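Local coordinates for CPXV018 protein (Cowpox virus, PDB 4PDC) that is probably a secreted MHC class I-like decoy ligand that binds NKG2D, the activating receptor of natural killer cells, at residues E[53-56]-E[57-61]; E[118-121]-E[122-126]. The protein carries 2 engineered substitutions. One frame throughout, in Å; residues are numbered along the deposited sequence.

Contact 1 (53-56 with 57-61) lies in helix 51-64; contact 2 (118-121 with 122-126) comes later in the chain, in helix 113-126, after strands 75-87, 90-99 and 102-104. Their centres are about 14 Å apart, yet the two helices touch: Val58 CG1 packs on Leu125 CD1 at 4.0 Å. Both helices lie over the antiparallel sheet, an arrangement consistent with an MHC class I-like platform, but here close enough to pack directly rather than leaving a wide groove. The chain of another protein, probably the receptor NKG2D, touches one residue of contact 1 and four of contact 2, so the helical face of the platform is the one that meets it.

Contact 1: residues E[53-56]-E[57-61]; sequences PFYK and NVFSE
Phe59 lies alongside Tyr55, one helical turn on, with a ring face against its CB and carbonyl oxygen. Phe59 CB starts 3.1 Å from Tyr55 O, the same oxygen that accepts the backbone bond from Phe59 N at 2.7 Å. With CG beside its own backbone N (chi1 -66°), the near end of the ring presents a face to Tyr55 O, 3.0 Å from CG. Farther out the ring passes from carbonyl to side chain. CE2 and the tip CZ both reach Tyr55 CB, CZ at 3.7 Å, giving a CH-pi contact over the face, displaced toward the rim. The two aromatic side chains run side by side in the same direction with planes only 2° apart, but they are slid so far that the rings scarcely overlap; the methylene, rather than the neighbouring ring, does most of the touching.

A second i to i+4 pair lies beside it. Val58 CG2 comes over one face of Phe54, 4.0 Å from the ring centroid, while Val58 N makes a nearly straight backbone bond (171°) to Phe54 O in the carbonyl plane. Farther along, Ser60 N continues the helical ladder to Lys56 O at 3.1 Å, and Ser60 OG lies 2.8 Å from that same oxygen. Lys56 touches Ile38 of strand 38-40 and Ser60 touches Phe33 of strand 29-33.

Tyr55 and Phe59 point down to the sheet: Tyr55 meets Phe6 edge-to-face and hydrogen-bonds through OH to His137 ND1 of helix 131-146, while Phe59 meets Phe8 edge-to-face and rests on Val21 and Val23 of strand 16-25. Phe54 packs against His137 and a basic side chain of another protein's chain. Helix 51-64 thus rests on the sheet, meets helix 131-146 at His137, and touches the other protein through Phe54.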
loop_
_atom_site.group_PDB
_atom_site.type_symbol
_atom_site.label_atom_id
_atom_site.label_comp_id
_atom_site.label_asym_id
_atom_site.label_seq_id
_atom_site.Cartn_x
_atom_site.Cartn_y
_atom_site.Cartn_z
ATOM N N PRO E 53 5.080 15.724 -3.179
ATOM C CA PRO E 53 4.099 15.293 -4.188
ATOM C C PRO E 53 3.308 14.068 -3.746
ATOM O O PRO E 53 2.137 13.944 -4.095
ATOM C CB PRO E 53 4.961 14.976 -5.416
ATOM C CG PRO E 53 6.323 14.743 -4.883
ATOM C CD PRO E 53 6.462 15.611 -3.672
ATOM N N PHE E 54 3.945 13.187 -2.981
ATOM C CA PHE E 54 3.282 12.004 -2.447
ATOM C C PHE E 54 2.173 12.413 -1.477
ATOM O O PHE E 54 1.036 11.960 -1.600
ATOM C CB PHE E 54 4.301 11.093 -1.753
ATOM C CG PHE E 54 3.705 9.847 -1.155
ATOM C CD1 PHE E 54 3.440 8.742 -1.945
ATOM C CD2 PHE E 54 3.430 9.775 0.197
ATOM C CE1 PHE E 54 2.902 7.591 -1.398
ATOM C CE2 PHE E 54 2.889 8.626 0.751
ATOM C CZ PHE E 54 2.624 7.535 -0.050
ATOM N N TYR E 55 2.506 13.281 -0.527
ATOM C CA TYR E 55 1.538 13.728 0.465
ATOM C C TYR E 55 0.415 14.539 -0.174
ATOM O O TYR E 55 -0.732 14.469 0.270
ATOM C CB TYR E 55 2.217 14.561 1.557
ATOM C CG TYR E 55 3.158 13.780 2.462
ATOM C CD1 TYR E 55 2.940 12.434 2.744
ATOM C CD2 TYR E 55 4.263 14.397 3.037
ATOM C CE1 TYR E 55 3.806 11.725 3.571
ATOM C CE2 TYR E 55 5.129 13.700 3.863
ATOM C CZ TYR E 55 4.899 12.366 4.123
ATOM O OH TYR E 55 5.767 11.683 4.936
ATOM N N LYS E 56 0.735 15.317 -1.203
ATOM C CA LYS E 56 -0.295 16.108 -1.874
ATOM C C LYS E 56 -1.395 15.186 -2.387
ATOM O O LYS E 56 -2.579 15.494 -2.271
ATOM C CB LYS E 56 0.293 16.929 -3.022
ATOM C CG LYS E 56 -0.718 17.868 -3.679
ATOM C CD LYS E 56 -0.071 18.722 -4.758
ATOM C CE LYS E 56 -1.061 19.709 -5.360
ATOM N NZ LYS E 56 -0.412 20.604 -6.364
ATOM N N ASN E 57 -0.999 14.039 -2.928
ATOM C CA ASN E 57 -1.959 13.067 -3.427
ATOM C C ASN E 57 -2.709 12.361 -2.301
ATOM O O ASN E 57 -3.932 12.249 -2.343
ATOM C CB ASN E 57 -1.256 12.030 -4.305
ATOM C CG ASN E 57 -0.860 12.585 -5.659
ATOM O OD1 ASN E 57 -1.569 13.413 -6.234
ATOM N ND2 ASN E 57 0.276 12.132 -6.179
ATOM N N VAL E 58 -1.976 11.881 -1.302
ATOM C CA VAL E 58 -2.594 11.200 -0.173
ATOM C C VAL E 58 -3.553 12.125 0.570
ATOM O O VAL E 58 -4.629 11.703 0.985
ATOM C CB VAL E 58 -1.535 10.667 0.812
ATOM C CG1 VAL E 58 -2.192 10.121 2.077
ATOM C CG2 VAL E 58 -0.698 9.590 0.147
ATOM N N PHE E 59 -3.158 13.380 0.750
ATOM C CA PHE E 59 -3.982 14.322 1.499
ATOM C C PHE E 59 -5.246 14.683 0.719
ATOM O O PHE E 59 -6.345 14.673 1.274
ATOM C CB PHE E 59 -3.185 15.585 1.848
ATOM C CG PHE E 59 -2.038 15.345 2.802
ATOM C CD1 PHE E 59 -1.840 14.101 3.390
ATOM C CD2 PHE E 59 -1.153 16.369 3.110
ATOM C CE1 PHE E 59 -0.783 13.883 4.262
ATOM C CE2 PHE E 59 -0.091 16.155 3.984
ATOM C CZ PHE E 59 0.091 14.913 4.558
ATOM N N SER E 60 -5.101 14.994 -0.565
ATOM C CA SER E 60 -6.257 15.346 -1.391
ATOM C C SER E 60 -7.268 14.202 -1.421
ATOM O O SER E 60 -8.471 14.418 -1.251
ATOM C CB SER E 60 -5.821 15.699 -2.815
ATOM O OG SER E 60 -4.973 16.831 -2.820
ATOM N N GLU E 61 -6.770 12.985 -1.619
ATOM C CA GLU E 61 -7.625 11.805 -1.654
ATOM C C GLU E 61 -8.288 11.541 -0.299
ATOM O O GLU E 61 -9.434 11.099 -0.244
ATOM C CB GLU E 61 -6.820 10.579 -2.090
ATOM C CG GLU E 61 -6.309 10.645 -3.525
ATOM C CD GLU E 61 -7.408 10.484 -4.561
ATOM O OE1 GLU E 61 -8.560 10.186 -4.178
ATOM O OE2 GLU E 61 -7.117 10.655 -5.765
#

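Contact 2: residues E[118-121]-E[122-126]; sequences LTTS and EFRLK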
loop_
_atom_site.group_PDB
_atom_site.type_symbol
_atom_site.label_atom_id
_atom_site.label_comp_id
_atom_site.label_asym_id
_atom_site.label_seq_id
_atom_site.Cartn_x
_atom_site.Cartn_y
_atom_site.Cartn_z
ATOM N N LEU E 118 -15.054 8.528 11.957
ATOM C CA LEU E 118 -14.423 7.593 12.879
ATOM C C LEU E 118 -14.082 6.271 12.208
ATOM O O LEU E 118 -13.013 5.705 12.444
ATOM C CB LEU E 118 -15.341 7.335 14.083
ATOM C CG LEU E 118 -14.876 6.292 15.110
ATOM C CD1 LEU E 118 -13.602 6.735 15.816
ATOM C CD2 LEU E 118 -15.975 6.014 16.128
ATOM N N THR E 119 -14.991 5.776 11.377
ATOM C CA THR E 119 -14.817 4.456 10.793
ATOM C C THR E 119 -14.056 4.458 9.468
ATOM O O THR E 119 -13.762 3.384 8.944
ATOM C CB THR E 119 -16.172 3.764 10.558
ATOM O OG1 THR E 119 -16.949 4.514 9.614
ATOM C CG2 THR E 119 -16.939 3.644 11.863
ATOM N N THR E 120 -13.732 5.634 8.928
ATOM C CA THR E 120 -13.092 5.697 7.604
ATOM C C THR E 120 -11.790 6.490 7.525
ATOM O O THR E 120 -11.093 6.420 6.514
ATOM C CB THR E 120 -14.034 6.316 6.545
ATOM O OG1 THR E 120 -14.219 7.713 6.814
ATOM C CG2 THR E 120 -15.371 5.600 6.523
ATOM N N SER E 121 -11.463 7.257 8.558
ATOM C CA SER E 121 -10.278 8.111 8.500
ATOM C C SER E 121 -8.982 7.310 8.329
ATOM O O SER E 121 -8.187 7.592 7.430
ATOM C CB SER E 121 -10.193 8.982 9.753
ATOM O OG SER E 121 -11.074 10.088 9.648
ATOM N N GLU E 122 -8.763 6.320 9.192
ATOM C CA GLU E 122 -7.563 5.491 9.097
ATOM C C GLU E 122 -7.507 4.809 7.733
ATOM O O GLU E 122 -6.475 4.799 7.067
ATOM C CB GLU E 122 -7.530 4.444 10.217
ATOM C CG GLU E 122 -6.250 3.617 10.247
ATOM C CD GLU E 122 -6.215 2.612 11.386
ATOM O OE1 GLU E 122 -7.182 2.561 12.174
ATOM O OE2 GLU E 122 -5.215 1.870 11.491
ATOM N N PHE E 123 -8.644 4.254 7.328
ATOM C CA PHE E 123 -8.810 3.635 6.020
ATOM C C PHE E 123 -8.387 4.580 4.893
ATOM O O PHE E 123 -7.590 4.212 4.030
ATOM C CB PHE E 123 -10.274 3.206 5.859
ATOM C CG PHE E 123 -10.638 2.711 4.488
ATOM C CD1 PHE E 123 -10.531 1.367 4.171
ATOM C CD2 PHE E 123 -11.132 3.583 3.531
ATOM C CE1 PHE E 123 -10.885 0.906 2.919
ATOM C CE2 PHE E 123 -11.484 3.129 2.275
ATOM C CZ PHE E 123 -11.365 1.788 1.969
ATOM N N ARG E 124 -8.901 5.806 4.920
ATOM C CA ARG E 124 -8.657 6.758 3.844
ATOM C C ARG E 124 -7.204 7.243 3.833
ATOM O O ARG E 124 -6.684 7.634 2.790
ATOM C CB ARG E 124 -9.631 7.937 3.963
ATOM C CG ARG E 124 -11.021 7.634 3.406
ATOM C CD ARG E 124 -12.112 8.431 4.105
ATOM N NE ARG E 124 -11.673 9.794 4.346
ATOM C CZ ARG E 124 -11.714 10.419 5.517
ATOM N NH1 ARG E 124 -12.217 9.842 6.604
ATOM N NH2 ARG E 124 -11.270 11.658 5.588
ATOM N N LEU E 125 -6.542 7.195 4.985
ATOM C CA LEU E 125 -5.128 7.553 5.070
ATOM C C LEU E 125 -4.222 6.421 4.590
ATOM O O LEU E 125 -3.238 6.658 3.884
ATOM C CB LEU E 125 -4.751 7.932 6.505
ATOM C CG LEU E 125 -3.248 8.084 6.779
ATOM C CD1 LEU E 125 -2.633 9.150 5.890
ATOM C CD2 LEU E 125 -2.996 8.399 8.244
ATOM N N LYS E 126 -4.551 5.192 4.973
ATOM C CA LYS E 126 -3.617 4.080 4.805
ATOM C C LYS E 126 -3.728 3.365 3.464
ATOM O O LYS E 126 -3.100 2.328 3.258
ATOM C CB LYS E 126 -3.805 3.077 5.941
ATOM C CG LYS E 126 -3.306 3.606 7.279
ATOM C CD LYS E 126 -3.290 2.528 8.343
ATOM C CE LYS E 126 -2.572 3.000 9.599
ATOM N NZ LYS E 126 -2.428 1.897 10.581
HETATM O O HOH W 1 -10.626 5.280 11.127
HETATM O O HOH W 2 -10.784 3.538 9.074
#
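Arg124 bends back along the helix and crosses Thr120 at an angle, bringing NH1 to 2.9 Å from Thr120 OG1, with the oxygen 21° out of the guanidinium plane. The bend at chi3 (41°) also gives NH1 a weak bond to Ser121 OG at 3.3 Å. Both hydroxyls are held chiefly by carbonyls one turn back, Thr120 OG1 by Met116 O and Ser121 OG by Trp117 O, to which they must donate, leaving them as acceptors for NH1. Arg124 NE bonds to Phe62 O, and the guanidinium makes a cation-pi contact with Phe62.

The backbone is kinked here: Arg124 N still reaches Thr120 O (2.8 Å), but one water links Leu118 O to Glu122 N (2.9 Å) and another, weakly bound at Thr119 O, serves Phe123 N. Lys126 NZ reaches back to the anti lone pair of Glu122 OE2 (2.9 Å) in a salt bridge.

Phe123 stacks on one aromatic side chain of another protein's chain, probably NKG2D, and meets a second edge-to-face. The arrangement is a water-bridged kink within helix 113-126, probably the first piece of an alpha2 helix broken before helix 131-146, as in MHC class I-like platforms.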